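Local coordinates for protein endoglucanase family 5 (Clostridium acetobutylicum ATCC 824, PDB 6PZ7) that probably cleaves internal beta-1,4-glucosidic bonds of cellulose and related plant polysaccharides, as a broad-specificity endoglucanase of glycoside hydrolase family 5, at residues T55-V60 against V300-G305; Y88-Q91 against Y95-L98; L144-I149 against E154-G159; V192-A197 against A202-L207. One frame throughout, in Å; residues are numbered along the deposited sequence. Where two conformers were deposited one is given.

Interaction 1 of 4, residues T55-V60 against V300-G305; sequences TVRIPV and VWWDNG
With CG opposite its backbone N (chi1 178°) and an extended chain from there to NE, Arg-57 reaches across the barrel interior toward Val-300 and Trp-302. Val-300 turns CG1 away from its own N (chi1 -173°), and this branch rests on the first carbon of the arginine, CG1 to Arg-57 CB 4.0 Å. A branched aliphatic residue suits this place, since it packs beside the methylene part of the chain and leaves the guanidinium alone. Farther up, Trp-302 brings its six-membered ring to two neighbours at one atom. Its CZ3 lies 4.0 Å from Arg-57 NH1, at the edge of the guanidinium, with the two planes 67° apart, an oblique crossing rather than a stack of one flat group on the other. The same CZ3 is 4.1 Å from CG of Pro-59, whose compact ring fills the corner where strand 55-58 gives way to loop. The polar end of Arg-57 is gripped elsewhere: NH1 binds Asn-21 and Gln-269, NH2 binds Gln-142 and Asn-145, which fixes the rotation of a buried charged group. Family 5 enzymes commonly carry a tryptophan on the last strand of the barrel as a wall of the substrate cleft, and Trp-302, on strand 298-303, is consistent with that role. In the eight-stranded barrel, strand 19-22 runs between strands 55-58 and 298-303, and its Asn-21 touches both Val-300 and Trp-302.

Interaction 2 of 4, residues Y88-Q91 against Y95-L98; sequences YVIQ and YAIL
Within the beta-alpha-beta unit of the TIM barrel formed by strand 55-58, helix 76-91 and strand 95-99, Val-89 near the end of the helix leans on Ala-96 of the strand that follows. The turn between helix and strand is short, so the chain folds straight back and the two segments meet through small apolar groups. Val-89 CG1 stands opposite its backbone N (chi1 176°), which carries it to the strand: it lies 3.7 Å from Ala-96 CB and 3.4 Å from the carbonyl oxygen of Tyr-95. The second methyl, CG2, is left to face strand 55-58. Ile-90, one residue on, starts out to the side of the contact, but its chain bends back at CG1 (chi2 -66°) and delivers CD1 to 4.1 Å from Ala-96 CB. The alanine methyl is thus held by two helix side chains, and its small size lets the helix backbone come close: the CA atoms of Val-89 and Ala-96 are 6.1 Å apart. Tyr-95 points the other way and offers the helix only its backbone; its hydroxyl is bound by Asp-15, and its ring meets that of His-138. Ala-96 also touches Leu-139 of strand 139-142. Val-89 in turn packs on Val-56 and Ile-58 of strand 55-58 and on Ile-45 of helix 42-51, which lies alongside on the outer layer of the barrel.

Interaction 3 of 4, residues L144-I149 against E154-G159; sequences LNEPRI and EEWNGG. With EDO (1,2-ethanediol), chain C.
The salt bridge between Arg-148 and Glu-155 uses the less common lone pair of a carboxylate, the anti one of OE2, directed away from the other oxygen. Arg-148 NE donates to Glu-155 OE2 over 2.8 Å at 161°, with the guanidinium and carboxylate nearly coplanar, and water 1 closes the pair by accepting from Arg-148 NH2 and donating to Glu-155 OE2. The neighbouring Trp-156 covers one guanidinium face: its CH2 is 3.4 Å from Arg-148 NE, while Arg-148 CD sits over the six-membered ring, 4.2 Å from its centroid, in a CH-pi contact. With chi1 at 70°, CG of Arg-148 lies between its own N and carbonyl carbon, and the extended chain then runs beneath the indole. A third bond, Arg-148 NH1 to Glu-146 O at 2.9 Å, locks the guanidinium in rotation. These residues belong to the loop between strand 139-142 and helix 161-180 of the barrel. Its Asn-Glu-Pro sequence is the one in which family 5 enzymes carry their acid/base glutamate, so Glu-146 probably corresponds to it. Trp-156 meets this residue at the ring edge, CH2 to Glu-146 OE1 3.4 Å, the carboxylate plane turned 82° from the indole; Glu-146 OE2 also binds His-221. An ethanediol, probably from the crystallisation liquor, straddles the carboxylate: its O1 donates to Glu-146 OE1 and its O2 to Glu-146 OE2, each at 2.6 Å.

Interaction 4 of 4, residues V192-A197 against A202-L207; sequences VPTYAA and AAMNDL. With EDO (1,2-ethanediol), chain D.
Pro-193, on strand 190-193, turns its carbonyl oxygen to Leu-207, just after the short helix 201-206; in the conformer described, Leu-207 CD1 comes to 3.5 Å from Pro-193 O. The two segments belong to the fifth beta-alpha step of the TIM barrel, where the chain leaves its strand, turns and comes back past it as a helix. Next, Thr-194 carries most of the contact. Its chi1 of 56° sets OG1 between the backbone N and carbonyl carbon, where it binds Ser-198 O, and leaves CG2 for the helix. Thr-194 CG2 lies 3.4 Å from Ala-203 O and 4.1 Å from Leu-207 CD2. A beta-branched residue with one polar and one apolar arm suits a place with a carbonyl for the hydroxyl and helix backbone and leucine for the methyl. Facing it, Ala-203 has just a methyl, so the helix can sit close, Thr-194 CB to Ala-203 CB 4.1 Å. Tyr-195 swings its ring away, its hydroxyl bound to Ile-149 N, but its backbone N gives to water 2, which donates to Ala-203 O at 2.8 Å. The water thus supplies a carbonyl whose own helical bond, to Leu-207 N, is weak. Ala-196 and Ala-197 follow with positive phi, and Ala-197 N returns to Thr-194 O. At the same turn, an ethanediol, probably from the crystallisation liquor, donates through O2 to Ala-196 O over 2.6 Å.

How the interactions relate
Interactions 1, 2 and 4 are buried, whereas interaction 3 lies at the surface, and the chemistry follows. Interactions 2 and 4 join strands to helices on the barrel wall through methyl groups, with a bridging water added in interaction 4; interaction 1 works inside the barrel, around a charged arginine; interaction 3 relies on a salt bridge and a tryptophan face. Interactions 1 and 2 share neighbouring strands, with Val-56 N close to Tyr-95 O at 2.9 Å. Residues 144-149 tie interaction 3 to interaction 1 through Asn-145 and Arg-57, and to interaction 4, where Pro-147 O lies 2.8 Å from Ala-196 N. Interaction 2 lies across the chain's centre from interactions 3 and 4.

Interaction 1 of 4, residues T55-V60 against V300-G305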
loop_
_atom_site.group_PDB
_atom_site.type_symbol
_atom_site.label_atom_id
_atom_site.label_comp_id
_atom_site.label_asym_id
_atom_site.label_seq_id
_atom_site.Cartn_x
_atom_site.Cartn_y
_atom_site.Cartn_z
ATOM N N THR A 55 5.677 -10.768 -0.044
ATOM C CA THR A 55 5.620 -9.411 -0.576
ATOM C C THR A 55 6.084 -8.429 0.486
ATOM O O THR A 55 5.714 -8.562 1.669
ATOM C CB THR A 55 4.161 -9.044 -0.943
ATOM O OG1 THR A 55 3.695 -9.897 -1.971
ATOM C CG2 THR A 55 4.025 -7.618 -1.439
ATOM N N VAL A 56 6.873 -7.440 0.079
ATOM C CA VAL A 56 7.151 -6.258 0.885
ATOM C C VAL A 56 6.664 -5.044 0.121
ATOM O O VAL A 56 7.047 -4.839 -1.036
ATOM C CB VAL A 56 8.650 -6.147 1.230
ATOM C CG1 VAL A 56 8.913 -4.852 1.950
ATOM C CG2 VAL A 56 9.063 -7.336 2.075
ATOM N N ARG A 57 5.834 -4.248 0.768
ATOM C CA ARG A 57 5.459 -2.946 0.232
ATOM C C ARG A 57 6.445 -1.922 0.779
ATOM O O ARG A 57 6.741 -1.907 1.984
ATOM C CB ARG A 57 4.002 -2.607 0.577
ATOM C CG ARG A 57 3.530 -1.211 0.082
ATOM C CD ARG A 57 2.033 -1.160 0.067
ATOM N NE ARG A 57 1.433 0.131 -0.305
ATOM C CZ ARG A 57 1.028 1.046 0.553
ATOM N NH1 ARG A 57 1.275 0.978 1.851
ATOM N NH2 ARG A 57 0.310 2.064 0.110
ATOM N N ILE A 58 6.968 -1.097 -0.120
ATOM C CA ILE A 58 7.997 -0.097 0.144
ATOM C C ILE A 58 7.367 1.268 -0.120
ATOM O O ILE A 58 7.458 1.814 -1.240
ATOM C CB ILE A 58 9.239 -0.326 -0.733
ATOM C CG1 ILE A 58 9.791 -1.745 -0.597
ATOM C CG2 ILE A 58 10.296 0.714 -0.378
ATOM C CD1 ILE A 58 10.843 -2.116 -1.644
ATOM N N PRO A 59 6.704 1.845 0.868
ATOM C CA PRO A 59 6.150 3.183 0.677
ATOM C C PRO A 59 7.278 4.177 0.537
ATOM O O PRO A 59 8.239 4.157 1.312
ATOM C CB PRO A 59 5.343 3.408 1.949
ATOM C CG PRO A 59 5.794 2.408 2.915
ATOM C CD PRO A 59 6.382 1.263 2.179
ATOM N N VAL A 60 7.160 5.086 -0.411
ATOM C CA VAL A 60 8.180 6.110 -0.645
ATOM C C VAL A 60 7.509 7.463 -0.792
ATOM O O VAL A 60 6.655 7.645 -1.669
ATOM C CB VAL A 60 9.054 5.835 -1.884
ATOM C CG1 VAL A 60 10.098 6.945 -2.053
ATOM C CG2 VAL A 60 9.728 4.469 -1.765
ATOM N N VAL A 300 -1.627 -6.928 3.108
ATOM C CA VAL A 300 -0.274 -6.448 3.426
ATOM C C VAL A 300 -0.348 -5.692 4.759
ATOM O O VAL A 300 -1.011 -4.657 4.856
ATOM C CB VAL A 300 0.273 -5.544 2.323
ATOM C CG1 VAL A 300 1.738 -5.191 2.596
ATOM C CG2 VAL A 300 0.126 -6.172 0.938
ATOM N N TRP A 301 0.299 -6.233 5.797
ATOM C CA TRP A 301 0.269 -5.646 7.138
ATOM C C TRP A 301 1.031 -4.335 7.197
ATOM O O TRP A 301 2.145 -4.246 6.671
ATOM C CB TRP A 301 0.909 -6.641 8.130
ATOM C CG TRP A 301 0.865 -6.153 9.562
ATOM C CD1 TRP A 301 1.770 -5.364 10.174
ATOM C CD2 TRP A 301 -0.157 -6.412 10.525
ATOM N NE1 TRP A 301 1.379 -5.089 11.457
ATOM C CE2 TRP A 301 0.205 -5.742 11.698
ATOM C CE3 TRP A 301 -1.338 -7.177 10.526
ATOM C CZ2 TRP A 301 -0.559 -5.813 12.849
ATOM C CZ3 TRP A 301 -2.076 -7.257 11.676
ATOM C CH2 TRP A 301 -1.690 -6.567 12.811
ATOM N N TRP A 302 0.455 -3.318 7.825
ATOM C CA TRP A 302 1.147 -2.050 8.060
ATOM C C TRP A 302 2.020 -2.128 9.317
ATOM O O TRP A 302 1.517 -2.242 10.424
ATOM C CB TRP A 302 0.146 -0.903 8.210
ATOM C CG TRP A 302 0.833 0.427 8.423
ATOM C CD1 TRP A 302 0.926 1.116 9.603
ATOM C CD2 TRP A 302 1.589 1.156 7.460
ATOM N NE1 TRP A 302 1.692 2.238 9.420
ATOM C CE2 TRP A 302 2.114 2.291 8.118
ATOM C CE3 TRP A 302 1.887 0.964 6.113
ATOM C CZ2 TRP A 302 2.896 3.249 7.455
ATOM C CZ3 TRP A 302 2.663 1.923 5.451
ATOM C CH2 TRP A 302 3.146 3.049 6.134
ATOM N N ASP A 303 3.331 -2.036 9.138
ATOM C CA ASP A 303 4.317 -2.080 10.213
ATOM C C ASP A 303 5.084 -0.762 10.167
ATOM O O ASP A 303 5.856 -0.506 9.239
ATOM C CB ASP A 303 5.246 -3.294 10.096
ATOM C CG ASP A 303 6.159 -3.427 11.274
ATOM O OD1 ASP A 303 6.687 -2.388 11.715
ATOM O OD2 ASP A 303 6.343 -4.560 11.762
ATOM N N ASN A 304 4.923 0.076 11.177
ATOM C CA ASN A 304 5.617 1.367 11.260
ATOM C C ASN A 304 6.771 1.369 12.243
ATOM O O ASN A 304 7.334 2.428 12.526
ATOM C CB ASN A 304 4.633 2.506 11.507
ATOM C CG ASN A 304 3.889 2.377 12.822
ATOM O OD1 ASN A 304 4.085 1.430 13.595
ATOM N ND2 ASN A 304 3.003 3.320 13.049
ATOM N N GLY A 305 7.131 0.219 12.794
ATOM C CA GLY A 305 8.262 0.157 13.706
ATOM C C GLY A 305 7.943 0.569 15.124
ATOM O O GLY A 305 8.879 0.719 15.938
#

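Interaction 2 of 4, residues Y88-Q91 against Y95-L98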
loop_
_atom_site.group_PDB
_atom_site.type_symbol
_atom_site.label_atom_id
_atom_site.label_comp_id
_atom_site.label_asym_id
_atom_site.label_seq_id
_atom_site.Cartn_x
_atom_site.Cartn_y
_atom_site.Cartn_z
ATOM N N TYR A 88 16.938 -5.334 -1.710
ATOM C CA TYR A 88 16.863 -6.270 -0.585
ATOM C C TYR A 88 15.707 -7.240 -0.813
ATOM O O TYR A 88 15.814 -8.444 -0.557
ATOM C CB TYR A 88 16.643 -5.537 0.757
ATOM C CG TYR A 88 17.682 -4.554 1.232
ATOM C CD1 TYR A 88 19.011 -4.630 0.892
ATOM C CD2 TYR A 88 17.293 -3.522 2.081
ATOM C CE1 TYR A 88 19.917 -3.690 1.353
ATOM C CE2 TYR A 88 18.178 -2.584 2.536
ATOM C CZ TYR A 88 19.507 -2.674 2.176
ATOM O OH TYR A 88 20.395 -1.713 2.637
ATOM N N VAL A 89 14.547 -6.684 -1.182
ATOM C CA VAL A 89 13.326 -7.465 -1.350
ATOM C C VAL A 89 13.438 -8.402 -2.559
ATOM O O VAL A 89 13.154 -9.615 -2.487
ATOM C CB VAL A 89 12.115 -6.514 -1.469
ATOM C CG1 VAL A 89 10.845 -7.306 -1.739
ATOM C CG2 VAL A 89 11.953 -5.686 -0.199
ATOM N N ILE A 90 13.850 -7.852 -3.707
ATOM C CA ILE A 90 13.932 -8.627 -4.943
ATOM C C ILE A 90 14.954 -9.734 -4.801
ATOM O O ILE A 90 14.727 -10.858 -5.284
ATOM C CB ILE A 90 14.210 -7.695 -6.143
ATOM C CG1 ILE A 90 13.014 -6.729 -6.396
ATOM C CG2 ILE A 90 14.581 -8.470 -7.392
ATOM C CD1 ILE A 90 11.745 -7.389 -6.845
ATOM N N GLN A 91 16.107 -9.448 -4.186
ATOM C CA GLN A 91 17.136 -10.469 -3.992
ATOM C C GLN A 91 16.683 -11.591 -3.063
ATOM O O GLN A 91 17.284 -12.677 -3.084
ATOM C CB GLN A 91 18.405 -9.826 -3.412
ATOM C CG GLN A 91 19.133 -8.966 -4.398
ATOM C CD GLN A 91 20.213 -8.108 -3.799
ATOM O OE1 GLN A 91 20.419 -8.089 -2.574
ATOM N NE2 GLN A 91 20.919 -7.367 -4.635
ATOM N N TYR A 95 7.936 -10.384 -3.963
ATOM C CA TYR A 95 7.375 -9.227 -4.650
ATOM C C TYR A 95 7.686 -7.970 -3.867
ATOM O O TYR A 95 7.656 -7.977 -2.632
ATOM C CB TYR A 95 5.839 -9.364 -4.799
ATOM C CG TYR A 95 5.446 -10.387 -5.824
ATOM C CD1 TYR A 95 5.332 -11.740 -5.492
ATOM C CD2 TYR A 95 5.192 -10.020 -7.132
ATOM C CE1 TYR A 95 4.987 -12.682 -6.445
ATOM C CE2 TYR A 95 4.858 -10.957 -8.100
ATOM C CZ TYR A 95 4.785 -12.290 -7.755
ATOM O OH TYR A 95 4.457 -13.192 -8.757
ATOM N N ALA A 96 7.987 -6.885 -4.590
ATOM C CA ALA A 96 8.180 -5.560 -4.028
ATOM C C ALA A 96 7.116 -4.651 -4.631
ATOM O O ALA A 96 6.934 -4.646 -5.857
ATOM C CB ALA A 96 9.572 -5.012 -4.358
ATOM N N ILE A 97 6.421 -3.869 -3.801
ATOM C CA ILE A 97 5.499 -2.822 -4.258
ATOM C C ILE A 97 6.166 -1.486 -4.004
ATOM O O ILE A 97 6.503 -1.172 -2.857
ATOM C CB ILE A 97 4.128 -2.892 -3.545
ATOM C CG1 ILE A 97 3.417 -4.222 -3.755
ATOM C CG2 ILE A 97 3.249 -1.710 -4.038
ATOM C CD1 ILE A 97 2.285 -4.428 -2.747
ATOM N N LEU A 98 6.387 -0.702 -5.051
ATOM C CA LEU A 98 7.010 0.613 -4.968
ATOM C C LEU A 98 5.953 1.650 -5.310
ATOM O O LEU A 98 5.338 1.560 -6.381
ATOM C CB LEU A 98 8.181 0.685 -5.950
ATOM C CG LEU A 98 8.892 2.020 -6.028
ATOM C CD1 LEU A 98 9.597 2.378 -4.755
ATOM C CD2 LEU A 98 9.878 2.059 -7.175
#

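Interaction 3 of 4, residues L144-I149 against E154-G159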
loop_
_atom_site.group_PDB
_atom_site.type_symbol
_atom_site.label_atom_id
_atom_site.label_comp_id
_atom_site.label_asym_id
_atom_site.label_seq_id
_atom_site.Cartn_x
_atom_site.Cartn_y
_atom_site.Cartn_z
ATOM N N LEU A 144 -0.318 5.724 -6.569
ATOM C CA LEU A 144 -0.668 6.674 -5.534
ATOM C C LEU A 144 -1.001 5.874 -4.289
ATOM O O LEU A 144 -1.450 4.726 -4.374
ATOM C CB LEU A 144 -1.893 7.491 -5.942
ATOM C CG LEU A 144 -1.823 8.262 -7.269
ATOM C CD1 LEU A 144 -3.184 8.779 -7.645
ATOM C CD2 LEU A 144 -0.829 9.398 -7.127
ATOM N N ASN A 145 -0.855 6.499 -3.112
ATOM C CA ASN A 145 -1.135 5.827 -1.838
ATOM C C ASN A 145 -2.590 6.040 -1.416
ATOM O O ASN A 145 -3.447 5.178 -1.641
ATOM C CB ASN A 145 -0.159 6.350 -0.777
ATOM C CG ASN A 145 -0.496 5.834 0.588
ATOM O OD1 ASN A 145 -0.751 4.653 0.743
ATOM N ND2 ASN A 145 -0.475 6.677 1.585
ATOM N N GLU A 146 -2.890 7.179 -0.806
ATOM C CA GLU A 146 -4.228 7.535 -0.347
ATOM C C GLU A 146 -4.565 8.926 -0.879
ATOM O O GLU A 146 -4.637 9.919 -0.131
ATOM C CB GLU A 146 -4.286 7.503 1.171
ATOM C CG GLU A 146 -4.147 6.073 1.701
ATOM C CD GLU A 146 -4.242 5.933 3.180
ATOM O OE1 GLU A 146 -4.346 6.960 3.897
ATOM O OE2 GLU A 146 -4.174 4.784 3.702
ATOM N N PRO A 147 -4.686 9.061 -2.194
ATOM C CA PRO A 147 -4.847 10.401 -2.775
ATOM C C PRO A 147 -6.164 11.002 -2.318
ATOM O O PRO A 147 -7.214 10.366 -2.379
ATOM C CB PRO A 147 -4.840 10.135 -4.288
ATOM C CG PRO A 147 -5.325 8.700 -4.444
ATOM C CD PRO A 147 -4.710 7.990 -3.220
ATOM N N ARG A 148 -6.124 12.250 -1.878
ATOM C CA ARG A 148 -7.260 12.847 -1.191
ATOM C C ARG A 148 -7.005 14.326 -0.973
ATOM O O ARG A 148 -5.909 14.832 -1.248
ATOM C CB ARG A 148 -7.479 12.146 0.144
ATOM C CG ARG A 148 -6.383 12.426 1.180
ATOM C CD ARG A 148 -6.434 11.446 2.339
ATOM N NE ARG A 148 -5.526 11.795 3.418
ATOM C CZ ARG A 148 -4.239 11.539 3.419
ATOM N NH1 ARG A 148 -3.651 10.890 2.449
ATOM N NH2 ARG A 148 -3.499 11.966 4.451
ATOM N N ILE A 149 -8.031 15.006 -0.465
ATOM C CA ILE A 149 -7.951 16.414 -0.067
ATOM C C ILE A 149 -7.862 16.476 1.452
ATOM O O ILE A 149 -8.856 16.267 2.164
ATOM C CB ILE A 149 -9.131 17.234 -0.607
ATOM C CG1 ILE A 149 -9.206 17.114 -2.133
ATOM C CG2 ILE A 149 -9.007 18.699 -0.141
ATOM C CD1 ILE A 149 -8.078 17.679 -2.860
ATOM N N GLU A 154 -14.904 15.234 3.571
ATOM C CA GLU A 154 -15.024 13.905 2.988
ATOM C C GLU A 154 -13.721 13.130 2.921
ATOM O O GLU A 154 -13.683 12.039 2.321
ATOM C CB GLU A 154 -15.678 13.975 1.601
ATOM C CG GLU A 154 -17.062 14.619 1.563
ATOM C CD GLU A 154 -17.052 16.127 1.435
ATOM O OE1 GLU A 154 -16.015 16.792 1.343
ATOM O OE2 GLU A 154 -18.189 16.695 1.411
ATOM N N GLU A 155 -12.652 13.644 3.529
ATOM C CA GLU A 155 -11.336 13.029 3.443
ATOM C C GLU A 155 -11.359 11.540 3.739
ATOM O O GLU A 155 -10.698 10.759 3.037
ATOM C CB GLU A 155 -10.372 13.771 4.377
ATOM C CG GLU A 155 -8.959 13.244 4.344
ATOM C CD GLU A 155 -7.986 13.943 5.288
ATOM O OE1 GLU A 155 -8.384 14.882 5.997
ATOM O OE2 GLU A 155 -6.773 13.530 5.275
ATOM N N TRP A 156 -12.052 11.134 4.795
ATOM C CA TRP A 156 -12.110 9.734 5.200
ATOM C C TRP A 156 -13.458 9.086 4.917
ATOM O O TRP A 156 -13.756 8.016 5.470
ATOM C CB TRP A 156 -11.682 9.609 6.659
ATOM C CG TRP A 156 -10.262 10.135 6.854
ATOM C CD1 TRP A 156 -9.899 11.212 7.610
ATOM C CD2 TRP A 156 -9.058 9.655 6.235
ATOM N NE1 TRP A 156 -8.537 11.412 7.510
ATOM C CE2 TRP A 156 -7.995 10.456 6.702
ATOM C CE3 TRP A 156 -8.769 8.603 5.352
ATOM C CZ2 TRP A 156 -6.676 10.250 6.297
ATOM C CZ3 TRP A 156 -7.446 8.394 4.977
ATOM C CH2 TRP A 156 -6.428 9.195 5.443
ATOM N N ASN A 157 -14.255 9.681 4.053
ATOM C CA ASN A 157 -15.574 9.198 3.676
ATOM C C ASN A 157 -15.686 8.887 2.186
ATOM O O ASN A 157 -16.814 8.814 1.641
ATOM C CB ASN A 157 -16.644 10.233 4.077
ATOM C CG ASN A 157 -16.745 10.354 5.534
ATOM O OD1 ASN A 157 -16.824 9.331 6.244
ATOM N ND2 ASN A 157 -16.766 11.564 6.021
ATOM N N GLY A 158 -14.591 8.744 1.489
ATOM C CA GLY A 158 -14.623 8.425 0.078
ATOM C C GLY A 158 -14.640 9.621 -0.840
ATOM O O GLY A 158 -14.819 9.465 -2.048
ATOM N N GLY A 159 -14.439 10.827 -0.319
ATOM C CA GLY A 159 -14.230 11.987 -1.163
ATOM C C GLY A 159 -15.524 12.525 -1.758
ATOM O O GLY A 159 -16.613 12.328 -1.221
HETATM C C1 EDO C . -4.533 6.064 7.368
HETATM O O1 EDO C . -3.644 6.696 6.431
HETATM C C2 EDO C . -4.580 4.564 7.151
HETATM O O2 EDO C . -5.332 4.252 5.977
HETATM O O HOH W 1 -4.516 13.434 6.731
#

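Interaction 4 of 4, residues V192-A197 against A202-L207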
loop_
_atom_site.group_PDB
_atom_site.type_symbol
_atom_site.label_atom_id
_atom_site.label_comp_id
_atom_site.label_asym_id
_atom_site.label_seq_id
_atom_site.Cartn_x
_atom_site.Cartn_y
_atom_site.Cartn_z
ATOM N N VAL A 192 -3.549 0.627 -8.521
ATOM C CA VAL A 192 -4.152 1.972 -8.494
ATOM C C VAL A 192 -5.214 2.028 -7.404
ATOM O O VAL A 192 -6.029 1.088 -7.295
ATOM C CB VAL A 192 -4.775 2.367 -9.846
ATOM C CG1 VAL A 192 -3.713 2.349 -10.928
ATOM C CG2 VAL A 192 -6.002 1.519 -10.247
ATOM N N PRO A 193 -5.223 3.077 -6.572
ATOM C CA PRO A 193 -6.230 3.176 -5.510
ATOM C C PRO A 193 -7.464 3.961 -5.930
ATOM O O PRO A 193 -7.434 4.776 -6.858
ATOM C CB PRO A 193 -5.480 3.961 -4.413
ATOM C CG PRO A 193 -4.628 4.936 -5.229
ATOM C CD PRO A 193 -4.176 4.130 -6.437
ATOM N N THR A 194 -8.548 3.726 -5.176
ATOM C CA THR A 194 -9.682 4.627 -5.048
ATOM C C THR A 194 -9.220 5.903 -4.317
ATOM O O THR A 194 -8.104 5.992 -3.787
ATOM C CB THR A 194 -10.764 3.930 -4.237
ATOM O OG1 THR A 194 -10.159 3.558 -2.999
ATOM C CG2 THR A 194 -11.345 2.702 -4.924
ATOM N N TYR A 195 -10.136 6.865 -4.202
ATOM C CA TYR A 195 -9.941 8.039 -3.344
ATOM C C TYR A 195 -9.572 7.545 -1.950
ATOM O O TYR A 195 -10.293 6.754 -1.353
ATOM C CB TYR A 195 -11.251 8.853 -3.274
ATOM C CG TYR A 195 -11.101 10.110 -2.429
ATOM C CD1 TYR A 195 -11.159 10.067 -1.058
ATOM C CD2 TYR A 195 -10.898 11.352 -3.029
ATOM C CE1 TYR A 195 -10.996 11.201 -0.276
ATOM C CE2 TYR A 195 -10.730 12.497 -2.252
ATOM C CZ TYR A 195 -10.797 12.419 -0.886
ATOM O OH TYR A 195 -10.621 13.544 -0.093
ATOM N N ALA A 196 -8.427 8.019 -1.442
ATOM C CA ALA A 196 -7.884 7.675 -0.126
ATOM C C ALA A 196 -7.636 6.177 0.066
ATOM O O ALA A 196 -7.498 5.738 1.203
ATOM C CB ALA A 196 -8.713 8.249 1.012
ATOM N N ALA A 197 -7.617 5.393 -0.999
ATOM C CA ALA A 197 -7.627 3.935 -0.918
ATOM C C ALA A 197 -8.820 3.432 -0.118
ATOM O O ALA A 197 -8.799 2.365 0.481
ATOM C CB ALA A 197 -6.294 3.345 -0.437
ATOM N N ALA A 202 -19.070 4.674 -2.670
ATOM C CA ALA A 202 -18.944 5.583 -3.801
ATOM C C ALA A 202 -17.518 5.609 -4.332
ATOM O O ALA A 202 -17.297 5.807 -5.539
ATOM C CB ALA A 202 -19.367 7.008 -3.453
ATOM N N ALA A 203 -16.521 5.476 -3.449
ATOM C CA ALA A 203 -15.129 5.425 -3.890
ATOM C C ALA A 203 -14.891 4.222 -4.787
ATOM O O ALA A 203 -14.238 4.323 -5.831
ATOM C CB ALA A 203 -14.209 5.428 -2.674
ATOM N N MET A 204 -15.402 3.064 -4.387
ATOM C CA MET A 204 -15.231 1.874 -5.206
ATOM C C MET A 204 -16.051 1.968 -6.483
ATOM O O MET A 204 -15.583 1.553 -7.544
ATOM C CB MET A 204 -15.586 0.616 -4.422
ATOM C CG MET A 204 -14.708 0.413 -3.176
ATOM S SD MET A 204 -14.712 -1.287 -2.527
ATOM C CE MET A 204 -16.459 -1.458 -2.161
ATOM N N ASN A 205 -17.248 2.547 -6.424
ATOM C CA ASN A 205 -18.098 2.609 -7.616
ATOM C C ASN A 205 -17.554 3.549 -8.683
ATOM O O ASN A 205 -17.739 3.301 -9.888
ATOM C CB ASN A 205 -19.515 3.040 -7.239
ATOM C CG ASN A 205 -20.345 1.902 -6.686
ATOM O OD1 ASN A 205 -20.037 0.721 -6.885
ATOM N ND2 ASN A 205 -21.427 2.255 -6.007
ATOM N N ASP A 206 -16.870 4.610 -8.293
ATOM C CA ASP A 206 -16.431 5.612 -9.235
ATOM C C ASP A 206 -15.050 5.351 -9.821
ATOM O O ASP A 206 -14.664 6.033 -10.786
ATOM C CB ASP A 206 -16.482 7.033 -8.648
ATOM C CG ASP A 206 -17.886 7.603 -8.554
ATOM O OD1 ASP A 206 -18.852 6.961 -9.049
ATOM O OD2 ASP A 206 -18.016 8.739 -8.004
ATOM N N LEU A 207 -14.324 4.360 -9.314
ATOM C CA LEU A 207 -13.023 4.009 -9.855
ATOM C C LEU A 207 -13.155 3.566 -11.302
ATOM O O LEU A 207 -13.988 2.719 -11.630
ATOM C CB LEU A 207 -12.430 2.884 -9.019
ATOM C CG LEU A 207 -10.988 2.547 -9.341
ATOM C CD1 LEU A 207 -10.064 3.652 -8.865
ATOM C CD2 LEU A 207 -10.604 1.234 -8.720
HETATM C C1 EDO D . -8.247 4.561 5.300
HETATM O O1 EDO D . -7.692 3.444 5.970
HETATM C C2 EDO D . -8.486 4.167 3.842
HETATM O O2 EDO D . -9.073 5.328 3.286
HETATM O O HOH W 2 -12.500 6.573 -5.905
#